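Local atomic coordinates of taurocyamine kinase (Schistosoma mansoni, PDB entry 4WOD), a protein that reversibly transfers a phosphate group between ATP and the guanidino compound taurocyamine, a reaction that uses magnesium. Residues Q93-N98 and G328-D333; K467-D472 and A698-A703; P529-K534 and W564-G569. The protein carries 4 engineered substitutions. One frame throughout, in Å; residues are numbered along the deposited sequence.

Two kinase units of one fold follow each other along this chain, and the three contacts sample both. From the N terminus, contact 1 comes first: the loop after helix 74-84 meets the start of helix 331-355, closing a loop of 229 residues within the first unit. Contact 2 opens only later, when the loop after helix 437-448 reaches helix 695-715 near the C terminus. Contact 3 is nested inside that second loop, joining the end of edge strand 525-529 to the start of strand 569-573. Contacts 2 and 3 do not touch, their nearest atoms being about 24 Å apart, and contact 1 lies across the chain's centre from both.

Contact 1. Residues Q93-N98 and G328-D333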
loop_
_atom_site.group_PDB
_atom_site.type_symbol
_atom_site.label_atom_id
_atom_site.label_comp_id
_atom_site.label_asym_id
_atom_site.label_seq_id
_atom_site.Cartn_x
_atom_site.Cartn_y
_atom_site.Cartn_z
ATOM N N GLN A 93 -6.721 -17.060 -20.166
ATOM C CA GLN A 93 -6.925 -17.014 -21.610
ATOM C C GLN A 93 -6.303 -15.751 -22.177
ATOM O O GLN A 93 -6.021 -14.802 -21.444
ATOM C CB GLN A 93 -8.418 -17.101 -21.956
ATOM C CG GLN A 93 -9.272 -15.962 -21.427
ATOM C CD GLN A 93 -10.758 -16.154 -21.751
ATOM O OE1 GLN A 93 -11.146 -16.273 -22.918
ATOM N NE2 GLN A 93 -11.590 -16.191 -20.711
ATOM N N HIS A 94 -6.060 -15.747 -23.477
ATOM C CA HIS A 94 -5.456 -14.579 -24.101
ATOM C C HIS A 94 -5.933 -14.416 -25.537
ATOM O O HIS A 94 -5.933 -15.383 -26.302
ATOM C CB HIS A 94 -3.926 -14.685 -24.070
ATOM C CG HIS A 94 -3.248 -13.408 -24.432
ATOM N ND1 HIS A 94 -3.158 -12.350 -23.558
ATOM C CD2 HIS A 94 -2.672 -12.997 -25.586
ATOM C CE1 HIS A 94 -2.543 -11.347 -24.148
ATOM N NE2 HIS A 94 -2.226 -11.717 -25.376
ATOM N N PRO A 95 -6.295 -13.181 -25.929
ATOM C CA PRO A 95 -6.787 -12.959 -27.297
ATOM C C PRO A 95 -5.689 -12.988 -28.360
ATOM O O PRO A 95 -4.512 -12.864 -28.028
ATOM C CB PRO A 95 -7.413 -11.559 -27.212
ATOM C CG PRO A 95 -6.644 -10.873 -26.174
ATOM C CD PRO A 95 -6.257 -11.933 -25.146
ATOM N N LYS A 96 -6.069 -13.161 -29.626
ATOM C CA LYS A 96 -5.118 -12.999 -30.711
ATOM C C LYS A 96 -4.485 -11.618 -30.611
ATOM O O LYS A 96 -5.116 -10.666 -30.139
ATOM C CB LYS A 96 -5.788 -13.173 -32.076
ATOM C CG LYS A 96 -6.407 -14.536 -32.290
ATOM C CD LYS A 96 -5.401 -15.651 -32.075
ATOM C CE LYS A 96 -5.895 -16.955 -32.719
ATOM N NZ LYS A 96 -5.121 -18.108 -32.178
ATOM N N SER A 97 -3.229 -11.543 -31.027
ATOM C CA SER A 97 -2.474 -10.305 -31.080
ATOM C C SER A 97 -3.227 -9.275 -31.911
ATOM O O SER A 97 -3.745 -9.602 -32.983
ATOM C CB SER A 97 -1.089 -10.578 -31.672
ATOM O OG SER A 97 -0.298 -9.410 -31.764
ATOM N N ASN A 98 -3.310 -8.049 -31.398
ATOM C CA ASN A 98 -3.914 -6.931 -32.130
ATOM C C ASN A 98 -3.356 -5.592 -31.652
ATOM O O ASN A 98 -3.712 -5.117 -30.556
ATOM C CB ASN A 98 -5.437 -6.937 -31.986
ATOM C CG ASN A 98 -6.097 -5.750 -32.683
ATOM O OD1 ASN A 98 -5.539 -5.175 -33.618
ATOM N ND2 ASN A 98 -7.275 -5.359 -32.202
ATOM N N GLY A 328 -4.248 -11.395 -21.043
ATOM C CA GLY A 328 -5.699 -11.340 -21.081
ATOM C C GLY A 328 -6.297 -10.130 -21.768
ATOM O O GLY A 328 -7.485 -9.865 -21.619
ATOM N N LEU A 329 -5.468 -9.395 -22.504
ATOM C CA LEU A 329 -5.921 -8.260 -23.314
ATOM C C LEU A 329 -5.032 -8.154 -24.541
ATOM O O LEU A 329 -3.986 -8.795 -24.607
ATOM C CB LEU A 329 -5.905 -6.916 -22.544
ATOM C CG LEU A 329 -4.772 -6.482 -21.606
ATOM C CD1 LEU A 329 -3.373 -6.645 -22.172
ATOM C CD2 LEU A 329 -4.951 -5.021 -21.212
ATOM N N THR A 330 -5.444 -7.353 -25.520
ATOM C CA THR A 330 -4.601 -7.130 -26.689
ATOM C C THR A 330 -3.532 -6.071 -26.432
ATOM O O THR A 330 -3.564 -5.350 -25.421
ATOM C CB THR A 330 -5.414 -6.679 -27.909
ATOM O OG1 THR A 330 -5.959 -5.386 -27.634
ATOM C CG2 THR A 330 -6.518 -7.654 -28.208
ATOM N N GLU A 331 -2.605 -5.960 -27.376
ATOM C CA GLU A 331 -1.560 -4.952 -27.319
ATOM C C GLU A 331 -2.184 -3.557 -27.311
ATOM O O GLU A 331 -1.760 -2.676 -26.556
ATOM C CB GLU A 331 -0.595 -5.109 -28.507
ATOM C CG GLU A 331 0.259 -6.380 -28.466
ATOM C CD GLU A 331 -0.425 -7.627 -29.049
ATOM O OE1 GLU A 331 -1.679 -7.651 -29.247
ATOM O OE2 GLU A 331 0.315 -8.597 -29.310
ATOM N N LEU A 332 -3.209 -3.383 -28.141
ATOM C CA LEU A 332 -3.940 -2.133 -28.201
ATOM C C LEU A 332 -4.598 -1.845 -26.848
ATOM O O LEU A 332 -4.474 -0.735 -26.344
ATOM C CB LEU A 332 -4.990 -2.170 -29.311
ATOM C CG LEU A 332 -5.780 -0.867 -29.475
ATOM C CD1 LEU A 332 -4.849 0.330 -29.694
ATOM C CD2 LEU A 332 -6.752 -1.003 -30.632
ATOM N N ASP A 333 -5.260 -2.843 -26.251
ATOM C CA ASP A 333 -5.815 -2.676 -24.907
ATOM C C ASP A 333 -4.746 -2.233 -23.918
ATOM O O ASP A 333 -4.997 -1.337 -23.100
ATOM C CB ASP A 333 -6.458 -3.968 -24.373
ATOM C CG ASP A 333 -7.640 -4.442 -25.193
ATOM O OD1 ASP A 333 -8.307 -3.639 -25.878
ATOM O OD2 ASP A 333 -7.907 -5.653 -25.143
#
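The carboxylate of E331 is gripped at both oxygens by two consecutive residues of the opposing loop: S97 OG donates to E331 OE2 at 2.7 Å, and the backbone N of N98 donates to E331 OE1. Both donors stand well above the carboxylate plane, the hydroxyl about 45° out of it. The helix start that presents this group is a textbook capping box, built from T330 and D333, and it shows how a loop can dock on a helix N-terminus. T330 OG1 accepts from D333 N, while T330 N returns a bond to D333 OD2, so the two residues pair in both directions at the first turn of helix 331-355. The loop supplies a backbone acceptor as well: L332 N donates to N98 O at 3.0 Å. E331 reaches its partners through a chain bent at its second torsion, and F264 of strand 263-264 touches the side chains of both S97 and E331.

Between the polar ends, the pyrrolidine of P95 lies alongside the backbone of L329, its CG 3.6 Å from L329 C. The same CG meets the methyl T330 CG2 at 3.8 Å, and the CB of N98 also approaches that methyl. The CB of K96 points away from the helix start, and its NZ forms a salt bridge with D260. At the beginning of the paired segments, H94 carries its CG anti to the backbone N (chi1 -168°), which brings the imidazole edge to the glycine backbone. G328 N donates to H94 ND1 at 2.9 Å along a nearly straight path of 165°, close to the ring plane.

Contact 2. Residues K467-D472 and A698-A703; sequences KLPFGD and AAHEMA
One face of the H700 imidazole has P469 CB over it, and the F470 ring approaches the same imidazole obliquely, F470 CD1 lying 4.3 Å from H700 CD2. F470 in turn has L468 CB of its own loop over one face, offset toward the rim. The sharper meeting of the histidine is with the backbone: H700 CD2 comes within 3.4 Å of P469 O. The neighbouring NE2 is almost as near to that oxygen, but the angle is too poor for a hydrogen bond. No hydrogen bond joins the loop to the helix here, and the contact rests on packing.

Small residues on the helix accept the large aromatic one. F470 CE1 reaches the methyl A699 CB at 3.8 Å, and CZ of the same ring is nearly as close to it. One turn further along, A703 CB lies 4.1 Å from F470 CB, so the base and the far part of the phenylalanine touch successive turns of a single helix face. The side chain leaves its backbone with CG between N and the carbonyl carbon (chi1 44°), and this directs the ring along that face toward A699. Y603 of helix 599-614 meets F470 edge-to-face and also touches A699, while L599 of that helix touches both F470 and A703.

Seen as a whole, F470 of an irregular loop packs against alanines of helix 695-715 and against helix 599-614. It joins the segment that precedes strand 480-489 to the C-terminal helix of the second phosphagen kinase catalytic domain.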
loop_
_atom_site.group_PDB
_atom_site.type_symbol
_atom_site.label_atom_id
_atom_site.label_comp_id
_atom_site.label_asym_id
_atom_site.label_seq_id
_atom_site.Cartn_x
_atom_site.Cartn_y
_atom_site.Cartn_z
ATOM N N LYS A 467 -14.330 8.856 46.193
ATOM C CA LYS A 467 -15.731 8.520 46.408
ATOM C C LYS A 467 -16.447 8.433 45.063
ATOM O O LYS A 467 -17.330 9.233 44.753
ATOM C CB LYS A 467 -16.400 9.547 47.329
ATOM C CG LYS A 467 -17.490 8.952 48.228
ATOM C CD LYS A 467 -18.039 9.960 49.237
ATOM C CE LYS A 467 -19.285 9.407 49.942
ATOM N NZ LYS A 467 -19.765 10.259 51.081
ATOM N N LEU A 468 -16.048 7.453 44.262
ATOM C CA LEU A 468 -16.619 7.250 42.935
ATOM C C LEU A 468 -17.952 6.492 43.000
ATOM O O LEU A 468 -18.186 5.720 43.925
ATOM C CB LEU A 468 -15.618 6.501 42.053
ATOM C CG LEU A 468 -14.322 7.238 41.697
ATOM C CD1 LEU A 468 -13.279 6.250 41.238
ATOM C CD2 LEU A 468 -14.579 8.306 40.623
ATOM N N PRO A 469 -18.836 6.706 42.017
ATOM C CA PRO A 469 -20.122 6.000 42.060
ATOM C C PRO A 469 -20.068 4.642 41.365
ATOM O O PRO A 469 -21.064 4.208 40.784
ATOM C CB PRO A 469 -21.056 6.950 41.315
ATOM C CG PRO A 469 -20.163 7.559 40.277
ATOM C CD PRO A 469 -18.797 7.701 40.930
ATOM N N PHE A 470 -18.909 3.996 41.405
ATOM C CA PHE A 470 -18.767 2.642 40.889
ATOM C C PHE A 470 -17.553 2.029 41.565
ATOM O O PHE A 470 -16.697 2.747 42.073
ATOM C CB PHE A 470 -18.631 2.626 39.359
ATOM C CG PHE A 470 -17.695 3.684 38.811
ATOM C CD1 PHE A 470 -18.198 4.838 38.232
ATOM C CD2 PHE A 470 -16.323 3.519 38.871
ATOM C CE1 PHE A 470 -17.351 5.821 37.732
ATOM C CE2 PHE A 470 -15.464 4.497 38.362
ATOM C CZ PHE A 470 -15.983 5.648 37.794
ATOM N N GLY A 471 -17.482 0.708 41.593
ATOM C CA GLY A 471 -16.386 0.040 42.256
ATOM C C GLY A 471 -15.916 -1.143 41.438
ATOM O O GLY A 471 -15.379 -0.983 40.338
ATOM N N ASP A 472 -16.109 -2.338 41.984
ATOM C CA ASP A 472 -15.781 -3.569 41.287
ATOM C C ASP A 472 -17.054 -4.204 40.739
ATOM O O ASP A 472 -17.881 -4.738 41.486
ATOM C CB ASP A 472 -15.055 -4.535 42.220
ATOM C CG ASP A 472 -14.466 -5.727 41.489
ATOM O OD1 ASP A 472 -15.032 -6.140 40.450
ATOM O OD2 ASP A 472 -13.427 -6.250 41.958
ATOM N N ALA A 698 -19.795 9.223 31.781
ATOM C CA ALA A 698 -19.375 8.266 30.756
ATOM C C ALA A 698 -19.014 6.926 31.386
ATOM O O ALA A 698 -19.472 5.873 30.952
ATOM C CB ALA A 698 -18.191 8.815 29.951
ATOM N N ALA A 699 -18.181 6.971 32.415
ATOM C CA ALA A 699 -17.757 5.745 33.072
ATOM C C ALA A 699 -18.925 5.102 33.835
ATOM O O ALA A 699 -19.020 3.878 33.912
ATOM C CB ALA A 699 -16.580 6.019 34.003
ATOM N N HIS A 700 -19.816 5.923 34.385
ATOM C CA HIS A 700 -20.949 5.389 35.141
ATOM C C HIS A 700 -21.982 4.744 34.219
ATOM O O HIS A 700 -22.574 3.726 34.574
ATOM C CB HIS A 700 -21.613 6.473 35.980
ATOM C CG HIS A 700 -22.573 5.939 36.997
ATOM N ND1 HIS A 700 -23.763 6.562 37.300
ATOM C CD2 HIS A 700 -22.518 4.834 37.779
ATOM C CE1 HIS A 700 -24.393 5.874 38.235
ATOM N NE2 HIS A 700 -23.660 4.818 38.539
ATOM N N GLU A 701 -22.185 5.330 33.038
ATOM C CA GLU A 701 -23.081 4.737 32.060
ATOM C C GLU A 701 -22.611 3.330 31.700
ATOM O O GLU A 701 -23.422 2.397 31.677
ATOM C CB GLU A 701 -23.202 5.606 30.802
ATOM C CG GLU A 701 -24.122 6.797 31.007
ATOM C CD GLU A 701 -24.530 7.475 29.717
ATOM O OE1 GLU A 701 -24.412 6.854 28.635
ATOM O OE2 GLU A 701 -24.980 8.636 29.792
ATOM N N MET A 702 -21.312 3.165 31.442
ATOM C CA MET A 702 -20.793 1.839 31.122
ATOM C C MET A 702 -21.074 0.894 32.281
ATOM O O MET A 702 -21.651 -0.172 32.084
ATOM C CB MET A 702 -19.296 1.870 30.801
ATOM C CG MET A 702 -18.756 0.522 30.347
ATOM S SD MET A 702 -18.207 -0.499 31.742
ATOM C CE MET A 702 -16.577 0.154 32.054
ATOM N N ALA A 703 -20.682 1.299 33.488
ATOM C CA ALA A 703 -20.877 0.482 34.685
ATOM C C ALA A 703 -22.351 0.072 34.888
ATOM O O ALA A 703 -22.653 -1.108 35.065
ATOM C CB ALA A 703 -20.357 1.221 35.914
#

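Contact 3. Residues P529-K534 and W564-G569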
loop_
_atom_site.group_PDB
_atom_site.type_symbol
_atom_site.label_atom_id
_atom_site.label_comp_id
_atom_site.label_asym_id
_atom_site.label_seq_id
_atom_site.Cartn_x
_atom_site.Cartn_y
_atom_site.Cartn_z
ATOM N N PRO A 529 10.416 4.344 21.766
ATOM C CA PRO A 529 10.273 4.990 20.457
ATOM C C PRO A 529 10.266 3.971 19.334
ATOM O O PRO A 529 11.133 3.095 19.297
ATOM C CB PRO A 529 11.509 5.900 20.356
ATOM C CG PRO A 529 12.449 5.444 21.434
ATOM C CD PRO A 529 11.617 4.793 22.497
ATOM N N LEU A 530 9.301 4.088 18.431
ATOM C CA LEU A 530 9.256 3.213 17.271
ATOM C C LEU A 530 10.535 3.331 16.410
ATOM O O LEU A 530 10.872 2.397 15.677
ATOM C CB LEU A 530 8.003 3.523 16.439
ATOM C CG LEU A 530 6.806 2.570 16.550
ATOM C CD1 LEU A 530 6.355 2.392 17.990
ATOM C CD2 LEU A 530 5.624 3.021 15.678
ATOM N N THR A 531 11.253 4.454 16.525
ATOM C CA THR A 531 12.470 4.704 15.733
ATOM C C THR A 531 13.713 4.069 16.335
ATOM O O THR A 531 14.571 3.609 15.604
ATOM C CB THR A 531 12.773 6.207 15.554
ATOM O OG1 THR A 531 12.769 6.862 16.827
ATOM C CG2 THR A 531 11.751 6.845 14.669
ATOM N N ASP A 532 13.800 4.022 17.662
ATOM C CA ASP A 532 15.049 3.658 18.342
ATOM C C ASP A 532 14.838 2.586 19.385
ATOM O O ASP A 532 15.282 2.716 20.524
ATOM C CB ASP A 532 15.678 4.881 19.017
ATOM C CG ASP A 532 16.502 5.697 18.064
ATOM O OD1 ASP A 532 17.199 5.066 17.238
ATOM O OD2 ASP A 532 16.466 6.951 18.141
ATOM N N MET A 533 14.150 1.529 19.007
ATOM C CA MET A 533 13.750 0.551 19.988
ATOM C C MET A 533 14.683 -0.640 19.998
ATOM O O MET A 533 15.155 -1.072 18.954
ATOM C CB MET A 533 12.324 0.092 19.721
ATOM C CG MET A 533 11.667 -0.489 20.917
ATOM S SD MET A 533 10.078 -1.133 20.453
ATOM C CE MET A 533 9.274 0.344 19.817
ATOM N N LYS A 534 14.945 -1.156 21.194
ATOM C CA LYS A 534 15.682 -2.401 21.347
ATOM C C LYS A 534 14.795 -3.544 20.838
ATOM O O LYS A 534 13.610 -3.595 21.151
ATOM C CB LYS A 534 16.090 -2.606 22.811
ATOM C CG LYS A 534 17.566 -2.851 22.994
ATOM C CD LYS A 534 18.334 -1.550 23.166
ATOM C CE LYS A 534 19.785 -1.801 23.561
ATOM N NZ LYS A 534 19.933 -2.144 25.006
ATOM N N TRP A 564 7.214 7.679 8.349
ATOM C CA TRP A 564 7.223 6.536 9.250
ATOM C C TRP A 564 8.650 6.100 9.603
ATOM O O TRP A 564 9.546 6.095 8.741
ATOM C CB TRP A 564 6.443 5.400 8.598
ATOM C CG TRP A 564 6.205 4.230 9.476
ATOM C CD1 TRP A 564 6.856 3.032 9.439
ATOM C CD2 TRP A 564 5.244 4.138 10.533
ATOM N NE1 TRP A 564 6.358 2.200 10.414
ATOM C CE2 TRP A 564 5.366 2.854 11.096
ATOM C CE3 TRP A 564 4.298 5.017 11.060
ATOM C CZ2 TRP A 564 4.572 2.427 12.154
ATOM C CZ3 TRP A 564 3.512 4.593 12.115
ATOM C CH2 TRP A 564 3.651 3.304 12.647
ATOM N N PRO A 565 8.886 5.767 10.882
ATOM C CA PRO A 565 7.960 5.821 12.015
ATOM C C PRO A 565 8.311 6.957 12.973
ATOM O O PRO A 565 8.186 6.795 14.188
ATOM C CB PRO A 565 8.194 4.469 12.690
ATOM C CG PRO A 565 9.697 4.218 12.453
ATOM C CD PRO A 565 10.149 5.134 11.291
ATOM N N VAL A 566 8.766 8.084 12.432
ATOM C CA VAL A 566 9.341 9.153 13.241
ATOM C C VAL A 566 8.325 9.757 14.212
ATOM O O VAL A 566 7.184 10.029 13.844
ATOM C CB VAL A 566 9.929 10.260 12.331
ATOM C CG1 VAL A 566 10.510 11.389 13.155
ATOM C CG2 VAL A 566 11.004 9.669 11.446
ATOM N N GLY A 567 8.756 9.962 15.451
ATOM C CA GLY A 567 7.928 10.560 16.484
ATOM C C GLY A 567 6.824 9.684 17.060
ATOM O O GLY A 567 6.013 10.172 17.861
ATOM N N ARG A 568 6.775 8.410 16.656
ATOM C CA ARG A 568 5.805 7.460 17.193
ATOM C C ARG A 568 6.422 6.567 18.270
ATOM O O ARG A 568 7.608 6.256 18.214
ATOM C CB ARG A 568 5.230 6.549 16.102
ATOM C CG ARG A 568 4.183 7.176 15.179
ATOM C CD ARG A 568 4.825 8.091 14.160
ATOM N NE ARG A 568 3.938 8.339 13.025
ATOM C CZ ARG A 568 4.352 8.716 11.820
ATOM N NH1 ARG A 568 5.657 8.869 11.578
ATOM N NH2 ARG A 568 3.464 8.915 10.856
ATOM N N GLY A 569 5.606 6.126 19.227
ATOM C CA GLY A 569 6.110 5.230 20.254
ATOM C C GLY A 569 5.036 4.775 21.220
ATOM O O GLY A 569 3.903 5.244 21.179
HETATM O O HOH W 1 10.059 7.231 17.284
#
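The segments meet as P529 and G569 form an antiparallel non-hydrogen-bonded pair, their CA atoms 4.2 Å apart, and just beyond it L530 N donates to R568 O at 2.8 Å. That oxygen also accepts from a water, which in turn accepts from T531 OG1.

Both branches of L530 touch the W564-G569 segment. Its CD1 lies 3.6 Å from G569 CA, whereas CD2 meets both R568 CB and W564 CH2. Its CB rests at 3.9 Å from P565 CB, and T531 CG2 reaches P565 O. A cis peptide bond precedes P565, and the same proline opens a type II turn running to R568. The guanidinium of R568 turns away from the leucine and has W564 CE3 over its centre, 3.7 Å above its plane; its NH1 donates to V566 O, and its NH2 to the carbonyls of R562 and G560.

P529 and G569 form the one bridge between these two segments, at the end of the pairing of antiparallel neighbours 525-529 and 569-573. The contact lies at the outer edge of the antiparallel sheet of the second catalytic domain, where the end of outermost strand 525-529 meets the type II turn that leads into strand 569-573.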